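Local coordinates for protein tRNA-splicing ligase RtcB (Thermus thermophilus, PDB 2EPG) that probably joins RNA ends in a GTP- and manganese-dependent reaction, sealing 3'-phosphate or 2',3'-cyclic phosphate ends to 5'-hydroxyl ends, at residues R126-P139 with I311-F324. Numbering follows the deposited sequence.
Sequences RQKELADALYRLVP and IAHFVREAFEKVGF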
ATOM      1  N   ARG A 126      11.619  18.993 -21.568  1.00 41.02           N
ATOM      2  CA  ARG A 126      11.607  19.778 -20.328  1.00 41.00           C
ATOM      3  C   ARG A 126      11.944  18.906 -19.122  1.00 40.46           C
ATOM      4  O   ARG A 126      11.713  19.285 -17.970  1.00 36.64           O
ATOM      5  CB  ARG A 126      10.235  20.411 -20.104  1.00 43.35           C
ATOM      6  CG  ARG A 126       9.649  21.097 -21.322  1.00 45.72           C
ATOM      7  CD  ARG A 126       8.509  21.993 -20.898  1.00 47.38           C
ATOM      8  NE  ARG A 126       7.514  22.155 -21.948  1.00 46.25           N
ATOM      9  CZ  ARG A 126       6.447  22.934 -21.833  1.00 48.51           C
ATOM     10  NH1 ARG A 126       5.576  23.028 -22.829  1.00 51.76           N
ATOM     11  NH2 ARG A 126       6.254  23.628 -20.723  1.00 47.71           N
ATOM     12  N   GLN A 127      12.484  17.730 -19.407  1.00 40.09           N
ATOM     13  CA  GLN A 127      12.852  16.757 -18.390  1.00 41.03           C
ATOM     14  C   GLN A 127      13.704  17.345 -17.259  1.00 41.40           C
ATOM     15  O   GLN A 127      13.467  17.080 -16.072  1.00 40.94           O
ATOM     16  CB  GLN A 127      13.584  15.602 -19.069  1.00 41.50           C
ATOM     17  CG  GLN A 127      14.051  14.526 -18.142  1.00 45.21           C
ATOM     18  CD  GLN A 127      14.616  13.332 -18.888  1.00 44.88           C
ATOM     19  OE1 GLN A 127      15.366  13.481 -19.855  1.00 43.54           O
ATOM     20  NE2 GLN A 127      14.270  12.139 -18.429  1.00 45.26           N
ATOM     21  N   LYS A 128      14.687  18.154 -17.626  1.00 40.32           N
ATOM     22  CA  LYS A 128      15.569  18.762 -16.645  1.00 40.27           C
ATOM     23  C   LYS A 128      14.809  19.785 -15.809  1.00 38.68           C
ATOM     24  O   LYS A 128      14.858  19.742 -14.590  1.00 37.87           O
ATOM     25  CB  LYS A 128      16.763  19.411 -17.358  1.00 42.09           C
ATOM     26  CG  LYS A 128      17.941  19.751 -16.464  1.00 44.71           C
ATOM     27  CD  LYS A 128      17.805  21.138 -15.837  1.00 48.34           C
ATOM     28  CE  LYS A 128      19.120  21.567 -15.183  1.00 50.30           C
ATOM     29  NZ  LYS A 128      20.241  21.423 -16.161  1.00 51.21           N
ATOM     30  N   GLU A 129      14.103  20.699 -16.466  1.00 39.54           N
ATOM     31  CA  GLU A 129      13.330  21.716 -15.757  1.00 39.76           C
ATOM     32  C   GLU A 129      12.383  21.083 -14.725  1.00 39.43           C
ATOM     33  O   GLU A 129      12.283  21.556 -13.593  1.00 40.28           O
ATOM     34  CB  GLU A 129      12.495  22.550 -16.735  1.00 40.88           C
ATOM     35  CG  GLU A 129      13.282  23.386 -17.737  1.00 45.38           C
ATOM     36  CD  GLU A 129      14.081  22.535 -18.701  1.00 46.63           C
ATOM     37  OE1 GLU A 129      13.557  21.495 -19.153  1.00 48.29           O
ATOM     38  OE2 GLU A 129      15.228  22.909 -19.013  1.00 49.44           O
ATOM     39  N   LEU A 130      11.693  20.017 -15.126  1.00 36.48           N
ATOM     40  CA  LEU A 130      10.742  19.339 -14.250  1.00 36.07           C
ATOM     41  C   LEU A 130      11.442  18.686 -13.064  1.00 34.44           C
ATOM     42  O   LEU A 130      11.016  18.844 -11.923  1.00 35.47           O
ATOM     43  CB  LEU A 130       9.945  18.302 -15.046  1.00 34.02           C
ATOM     44  CG  LEU A 130       8.871  17.507 -14.298  1.00 35.86           C
ATOM     45  CD1 LEU A 130       7.846  18.455 -13.681  1.00 33.19           C
ATOM     46  CD2 LEU A 130       8.191  16.531 -15.268  1.00 32.87           C
ATOM     47  N   ALA A 131      12.524  17.966 -13.327  1.00 34.63           N
ATOM     48  CA  ALA A 131      13.258  17.321 -12.254  1.00 35.21           C
ATOM     49  C   ALA A 131      13.616  18.373 -11.197  1.00 36.14           C
ATOM     50  O   ALA A 131      13.354  18.186 -10.003  1.00 35.96           O
ATOM     51  CB  ALA A 131      14.524  16.651 -12.806  1.00 33.90           C
ATOM     52  N   ASP A 132      14.194  19.487 -11.643  1.00 35.99           N
ATOM     53  CA  ASP A 132      14.578  20.572 -10.739  1.00 36.85           C
ATOM     54  C   ASP A 132      13.379  21.159 -10.006  1.00 35.95           C
ATOM     55  O   ASP A 132      13.466  21.482  -8.821  1.00 36.04           O
ATOM     56  CB  ASP A 132      15.274  21.696 -11.517  1.00 38.46           C
ATOM     57  CG  ASP A 132      16.580  21.256 -12.134  1.00 38.71           C
ATOM     58  OD1 ASP A 132      17.023  21.927 -13.083  1.00 43.80           O
ATOM     59  OD2 ASP A 132      17.168  20.254 -11.669  1.00 39.23           O
ATOM     60  N   ALA A 133      12.265  21.316 -10.707  1.00 35.10           N
ATOM     61  CA  ALA A 133      11.079  21.874 -10.074  1.00 35.60           C
ATOM     62  C   ALA A 133      10.517  20.895  -9.038  1.00 36.32           C
ATOM     63  O   ALA A 133      10.060  21.315  -7.978  1.00 36.10           O
ATOM     64  CB  ALA A 133      10.025  22.209 -11.129  1.00 36.41           C
ATOM     65  N   LEU A 134      10.568  19.594  -9.334  1.00 34.81           N
ATOM     66  CA  LEU A 134      10.055  18.585  -8.409  1.00 34.87           C
ATOM     67  C   LEU A 134      10.900  18.514  -7.131  1.00 37.42           C
ATOM     68  O   LEU A 134      10.364  18.402  -6.022  1.00 35.14           O
ATOM     69  CB  LEU A 134      10.010  17.202  -9.087  1.00 30.94           C
ATOM     70  CG  LEU A 134       8.838  17.017 -10.063  1.00 31.17           C
ATOM     71  CD1 LEU A 134       8.989  15.723 -10.842  1.00 31.49           C
ATOM     72  CD2 LEU A 134       7.529  17.030  -9.289  1.00 26.11           C
ATOM     73  N   TYR A 135      12.218  18.575  -7.299  1.00 39.82           N
ATOM     74  CA  TYR A 135      13.140  18.526  -6.171  1.00 43.89           C
ATOM     75  C   TYR A 135      12.984  19.761  -5.282  1.00 44.60           C
ATOM     76  O   TYR A 135      13.194  19.701  -4.077  1.00 44.52           O
ATOM     77  CB  TYR A 135      14.587  18.453  -6.662  1.00 47.78           C
ATOM     78  CG  TYR A 135      15.555  18.406  -5.515  1.00 52.79           C
ATOM     79  CD1 TYR A 135      15.615  17.285  -4.685  1.00 55.46           C
ATOM     80  CD2 TYR A 135      16.344  19.511  -5.193  1.00 54.37           C
ATOM     81  CE1 TYR A 135      16.428  17.263  -3.554  1.00 57.46           C
ATOM     82  CE2 TYR A 135      17.165  19.502  -4.054  1.00 57.47           C
ATOM     83  CZ  TYR A 135      17.195  18.372  -3.242  1.00 58.13           C
ATOM     84  OH  TYR A 135      17.969  18.357  -2.101  1.00 61.60           O
ATOM     85  N   ARG A 136      12.603  20.876  -5.887  1.00 46.24           N
ATOM     86  CA  ARG A 136      12.436  22.128  -5.169  1.00 48.39           C
ATOM     87  C   ARG A 136      11.055  22.264  -4.517  1.00 49.83           C
ATOM     88  O   ARG A 136      10.946  22.719  -3.378  1.00 50.79           O
ATOM     89  CB  ARG A 136      12.662  23.292  -6.135  1.00 50.04           C
ATOM     90  CG  ARG A 136      12.798  24.650  -5.482  1.00 53.43           C
ATOM     91  CD  ARG A 136      12.887  25.740  -6.542  1.00 57.38           C
ATOM     92  NE  ARG A 136      11.607  25.948  -7.221  1.00 61.24           N
ATOM     93  CZ  ARG A 136      11.414  25.816  -8.535  1.00 63.57           C
ATOM     94  NH1 ARG A 136      10.206  26.033  -9.047  1.00 64.30           N
ATOM     95  NH2 ARG A 136      12.417  25.467  -9.340  1.00 63.11           N
ATOM     96  N   LEU A 137      10.004  21.871  -5.234  1.00 49.59           N
ATOM     97  CA  LEU A 137       8.644  21.979  -4.713  1.00 49.87           C
ATOM     98  C   LEU A 137       8.199  20.814  -3.825  1.00 50.51           C
ATOM     99  O   LEU A 137       7.165  20.900  -3.159  1.00 50.35           O
ATOM    100  CB  LEU A 137       7.656  22.171  -5.866  1.00 48.80           C
ATOM    101  CG  LEU A 137       8.003  23.395  -6.716  1.00 48.33           C
ATOM    102  CD1 LEU A 137       6.934  23.627  -7.779  1.00 49.23           C
ATOM    103  CD2 LEU A 137       8.121  24.615  -5.803  1.00 48.49           C
ATOM    104  N   VAL A 138       8.971  19.733  -3.804  1.00 51.06           N
ATOM    105  CA  VAL A 138       8.626  18.605  -2.957  1.00 54.32           C
ATOM    106  C   VAL A 138       9.693  18.419  -1.875  1.00 57.29           C
ATOM    107  O   VAL A 138      10.770  17.872  -2.124  1.00 57.97           O
ATOM    108  CB  VAL A 138       8.471  17.299  -3.767  1.00 53.70           C
ATOM    109  CG1 VAL A 138       8.188  16.145  -2.821  1.00 54.16           C
ATOM    110  CG2 VAL A 138       7.335  17.429  -4.770  1.00 50.58           C
ATOM    111  N   PRO A 139       9.387  18.869  -0.645  1.00 60.30           N
ATOM    112  CA  PRO A 139      10.249  18.805   0.541  1.00 62.45           C
ATOM    113  C   PRO A 139      11.056  17.524   0.721  1.00 64.86           C
ATOM    114  O   PRO A 139      10.667  16.447   0.249  1.00 64.40           O
ATOM    115  CB  PRO A 139       9.267  19.022   1.686  1.00 61.85           C
ATOM    116  CG  PRO A 139       8.288  19.971   1.089  1.00 61.75           C
ATOM    117  CD  PRO A 139       8.047  19.366  -0.278  1.00 60.19           C
ATOM    118  N   ILE A 311       1.595  15.895  -1.557  1.00 27.20           N
ATOM    119  CA  ILE A 311       2.668  15.733  -2.526  1.00 26.42           C
ATOM    120  C   ILE A 311       2.115  15.855  -3.943  1.00 27.45           C
ATOM    121  O   ILE A 311       2.728  16.480  -4.805  1.00 29.15           O
ATOM    122  CB  ILE A 311       3.377  14.375  -2.335  1.00 25.22           C
ATOM    123  CG1 ILE A 311       4.094  14.366  -0.975  1.00 27.17           C
ATOM    124  CG2 ILE A 311       4.401  14.143  -3.461  1.00 23.30           C
ATOM    125  CD1 ILE A 311       4.668  13.023  -0.566  1.00 27.20           C
ATOM    126  N   ALA A 312       0.945  15.273  -4.178  1.00 27.78           N
ATOM    127  CA  ALA A 312       0.331  15.342  -5.500  1.00 26.72           C
ATOM    128  C   ALA A 312       0.056  16.799  -5.862  1.00 27.26           C
ATOM    129  O   ALA A 312       0.226  17.197  -7.016  1.00 27.85           O
ATOM    130  CB  ALA A 312      -0.967  14.533  -5.528  1.00 24.43           C
ATOM    131  N   HIS A 313      -0.355  17.595  -4.878  1.00 27.28           N
ATOM    132  CA  HIS A 313      -0.627  19.014  -5.122  1.00 28.36           C
ATOM    133  C   HIS A 313       0.665  19.698  -5.576  1.00 28.42           C
ATOM    134  O   HIS A 313       0.661  20.464  -6.542  1.00 27.72           O
ATOM    135  CB  HIS A 313      -1.165  19.696  -3.847  1.00 29.21           C
ATOM    136  CG  HIS A 313      -1.470  21.153  -4.026  1.00 31.43           C
ATOM    137  ND1 HIS A 313      -2.540  21.607  -4.771  1.00 34.39           N
ATOM    138  CD2 HIS A 313      -0.827  22.261  -3.581  1.00 31.31           C
ATOM    139  CE1 HIS A 313      -2.543  22.929  -4.776  1.00 33.92           C
ATOM    140  NE2 HIS A 313      -1.514  23.350  -4.062  1.00 34.43           N
ATOM    141  N   PHE A 314       1.768  19.410  -4.883  1.00 26.70           N
ATOM    142  CA  PHE A 314       3.062  19.979  -5.236  1.00 28.91           C
ATOM    143  C   PHE A 314       3.538  19.483  -6.595  1.00 28.45           C
ATOM    144  O   PHE A 314       4.237  20.194  -7.299  1.00 28.35           O
ATOM    145  CB  PHE A 314       4.150  19.623  -4.194  1.00 30.06           C
ATOM    146  CG  PHE A 314       3.860  20.113  -2.798  1.00 31.03           C
ATOM    147  CD1 PHE A 314       3.074  21.248  -2.580  1.00 31.75           C
ATOM    148  CD2 PHE A 314       4.409  19.457  -1.695  1.00 31.82           C
ATOM    149  CE1 PHE A 314       2.837  21.723  -1.279  1.00 31.22           C
ATOM    150  CE2 PHE A 314       4.187  19.920  -0.392  1.00 32.05           C
ATOM    151  CZ  PHE A 314       3.394  21.060  -0.184  1.00 33.25           C
ATOM    152  N   VAL A 315       3.191  18.248  -6.957  1.00 28.83           N
ATOM    153  CA  VAL A 315       3.617  17.723  -8.239  1.00 27.25           C
ATOM    154  C   VAL A 315       2.945  18.556  -9.324  1.00 28.95           C
ATOM    155  O   VAL A 315       3.589  18.968 -10.292  1.00 28.79           O
ATOM    156  CB  VAL A 315       3.249  16.232  -8.400  1.00 29.20           C
ATOM    157  CG1 VAL A 315       3.358  15.809  -9.870  1.00 25.08           C
ATOM    158  CG2 VAL A 315       4.187  15.375  -7.541  1.00 29.08           C
ATOM    159  N   ARG A 316       1.654  18.814  -9.163  1.00 28.90           N
ATOM    160  CA  ARG A 316       0.961  19.628 -10.136  1.00 30.51           C
ATOM    161  C   ARG A 316       1.655  20.990 -10.221  1.00 31.52           C
ATOM    162  O   ARG A 316       1.860  21.501 -11.318  1.00 31.35           O
ATOM    163  CB  ARG A 316      -0.512  19.784  -9.746  1.00 30.16           C
ATOM    164  CG  ARG A 316      -1.313  18.497  -9.957  1.00 31.10           C
ATOM    165  CD  ARG A 316      -2.671  18.512  -9.286  1.00 32.14           C
ATOM    166  NE  ARG A 316      -3.436  17.303  -9.611  1.00 29.96           N
ATOM    167  CZ  ARG A 316      -4.385  16.803  -8.836  1.00 29.10           C
ATOM    168  NH1 ARG A 316      -5.037  15.703  -9.198  1.00 29.39           N
ATOM    169  NH2 ARG A 316      -4.679  17.401  -7.684  1.00 28.90           N
ATOM    170  N   GLU A 317       2.049  21.556  -9.075  1.00 31.56           N
ATOM    171  CA  GLU A 317       2.717  22.860  -9.063  1.00 32.74           C
ATOM    172  C   GLU A 317       4.041  22.816  -9.812  1.00 32.82           C
ATOM    173  O   GLU A 317       4.439  23.789 -10.449  1.00 32.41           O
ATOM    174  CB  GLU A 317       2.959  23.348  -7.634  1.00 34.06           C
ATOM    175  CG  GLU A 317       1.683  23.556  -6.826  1.00 41.20           C
ATOM    176  CD  GLU A 317       1.951  24.137  -5.438  1.00 43.75           C
ATOM    177  OE1 GLU A 317       2.997  23.785  -4.842  1.00 44.98           O
ATOM    178  OE2 GLU A 317       1.110  24.926  -4.948  1.00 44.40           O
ATOM    179  N   ALA A 318       4.727  21.687  -9.744  1.00 32.10           N
ATOM    180  CA  ALA A 318       5.989  21.567 -10.445  1.00 33.13           C
ATOM    181  C   ALA A 318       5.778  21.519 -11.961  1.00 34.82           C
ATOM    182  O   ALA A 318       6.534  22.135 -12.707  1.00 34.25           O
ATOM    183  CB  ALA A 318       6.737  20.330  -9.971  1.00 32.65           C
ATOM    184  N   PHE A 319       4.753  20.809 -12.430  1.00 35.11           N
ATOM    185  CA  PHE A 319       4.530  20.738 -13.875  1.00 35.13           C
ATOM    186  C   PHE A 319       4.205  22.128 -14.404  1.00 35.78           C
ATOM    187  O   PHE A 319       4.748  22.564 -15.418  1.00 35.88           O
ATOM    188  CB  PHE A 319       3.387  19.772 -14.217  1.00 33.99           C
ATOM    189  CG  PHE A 319       3.818  18.327 -14.331  1.00 33.06           C
ATOM    190  CD1 PHE A 319       3.787  17.677 -15.561  1.00 34.01           C
ATOM    191  CD2 PHE A 319       4.243  17.616 -13.212  1.00 33.09           C
ATOM    192  CE1 PHE A 319       4.172  16.325 -15.681  1.00 31.97           C
ATOM    193  CE2 PHE A 319       4.631  16.271 -13.321  1.00 33.82           C
ATOM    194  CZ  PHE A 319       4.594  15.629 -14.557  1.00 32.90           C
ATOM    195  N   GLU A 320       3.333  22.828 -13.693  1.00 35.20           N
ATOM    196  CA  GLU A 320       2.935  24.169 -14.081  1.00 38.34           C
ATOM    197  C   GLU A 320       4.115  25.159 -14.049  1.00 39.13           C
ATOM    198  O   GLU A 320       4.247  26.004 -14.926  1.00 38.89           O
ATOM    199  CB  GLU A 320       1.803  24.638 -13.168  1.00 37.53           C
ATOM    200  CG  GLU A 320       0.502  23.937 -13.447  1.00 40.01           C
ATOM    201  CD  GLU A 320      -0.441  23.941 -12.266  1.00 41.19           C
ATOM    202  OE1 GLU A 320      -0.219  24.743 -11.336  1.00 41.58           O
ATOM    203  OE2 GLU A 320      -1.407  23.139 -12.275  1.00 41.02           O
ATOM    204  N   LYS A 321       4.973  25.038 -13.043  1.00 40.29           N
ATOM    205  CA  LYS A 321       6.128  25.916 -12.912  1.00 41.59           C
ATOM    206  C   LYS A 321       7.026  25.840 -14.155  1.00 41.35           C
ATOM    207  O   LYS A 321       7.638  26.832 -14.547  1.00 40.22           O
ATOM    208  CB  LYS A 321       6.921  25.533 -11.652  1.00 45.04           C
ATOM    209  CG  LYS A 321       7.817  26.627 -11.084  1.00 49.05           C
ATOM    210  CD  LYS A 321       9.057  26.814 -11.928  1.00 55.08           C
ATOM    211  CE  LYS A 321       9.964  27.898 -11.362  1.00 57.43           C
ATOM    212  NZ  LYS A 321      11.145  28.137 -12.250  1.00 59.04           N
ATOM    213  N   VAL A 322       7.097  24.671 -14.787  1.00 39.36           N
ATOM    214  CA  VAL A 322       7.939  24.524 -15.970  1.00 38.53           C
ATOM    215  C   VAL A 322       7.212  24.730 -17.293  1.00 38.97           C
ATOM    216  O   VAL A 322       7.757  24.418 -18.353  1.00 38.64           O
ATOM    217  CB  VAL A 322       8.641  23.158 -16.013  1.00 38.29           C
ATOM    218  CG1 VAL A 322       9.577  23.021 -14.807  1.00 36.61           C
ATOM    219  CG2 VAL A 322       7.605  22.045 -16.031  1.00 36.47           C
ATOM    220  N   GLY A 323       5.980  25.231 -17.238  1.00 37.36           N
ATOM    221  CA  GLY A 323       5.270  25.507 -18.472  1.00 36.93           C
ATOM    222  C   GLY A 323       4.035  24.718 -18.849  1.00 37.17           C
ATOM    223  O   GLY A 323       3.333  25.112 -19.776  1.00 34.91           O
ATOM    224  N   PHE A 324       3.761  23.610 -18.167  1.00 35.80           N
ATOM    225  CA  PHE A 324       2.577  22.836 -18.504  1.00 35.14           C
ATOM    226  C   PHE A 324       1.401  23.365 -17.704  1.00 36.05           C
ATOM    227  O   PHE A 324       1.373  23.235 -16.477  1.00 36.92           O
ATOM    228  CB  PHE A 324       2.782  21.351 -18.187  1.00 33.79           C
ATOM    229  CG  PHE A 324       3.864  20.703 -18.992  1.00 33.91           C
ATOM    230  CD1 PHE A 324       5.109  20.453 -18.432  1.00 33.98           C
ATOM    231  CD2 PHE A 324       3.639  20.334 -20.309  1.00 34.79           C
ATOM    232  CE1 PHE A 324       6.115  19.844 -19.169  1.00 32.70           C
ATOM    233  CE2 PHE A 324       4.638  19.720 -21.061  1.00 35.28           C
ATOM    234  CZ  PHE A 324       5.883  19.473 -20.489  1.00 34.27           C
TER
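Arg-126 NH2 donates a hydrogen bond to the backbone carbonyl of Val-322 (NH2 to O 2.9 Å, N-H...O 148°), and the acceptor lies near the guanidinium plane. The Arg-126 side chain runs extended from CG to NE and brings its guanidinium flat over one face of the Phe-324 ring in an offset cation-pi stack, with CZ 3.9 Å from the ring centroid and the planes 14° apart. Bond and stack together restrain the guanidinium of Arg-126, the N-cap residue of helix 127-137, against the Schellman motif that ends helix 311-321, with Gly-323 at positive phi as its C-prime residue. Further along, Leu-130, its CG anti to the backbone N (chi1 -179°), sets CD1 over a face of Phe-319, a CH-pi contact. Ala-133 and Ala-318 meet through their CB atoms at 4.0 Å, where the axes of 127-137 and 311-321 come within 8.5 Å. Ala-318 is a knob among Leu-130, Ala-133, Leu-134 and Leu-137; in return Leu-137 fits among Phe-314, Glu-317, Ala-318 and Lys-321, its CD1 tight against Ala-318 CA at 3.5 Å. Leu-134 and Val-315 also touch Leu-217 of strand 216-225, a predicted GMP-site residue. The arrangement is a roughly antiparallel helix pair, packed knobs-into-holes against the β-strands of the RtcB fold.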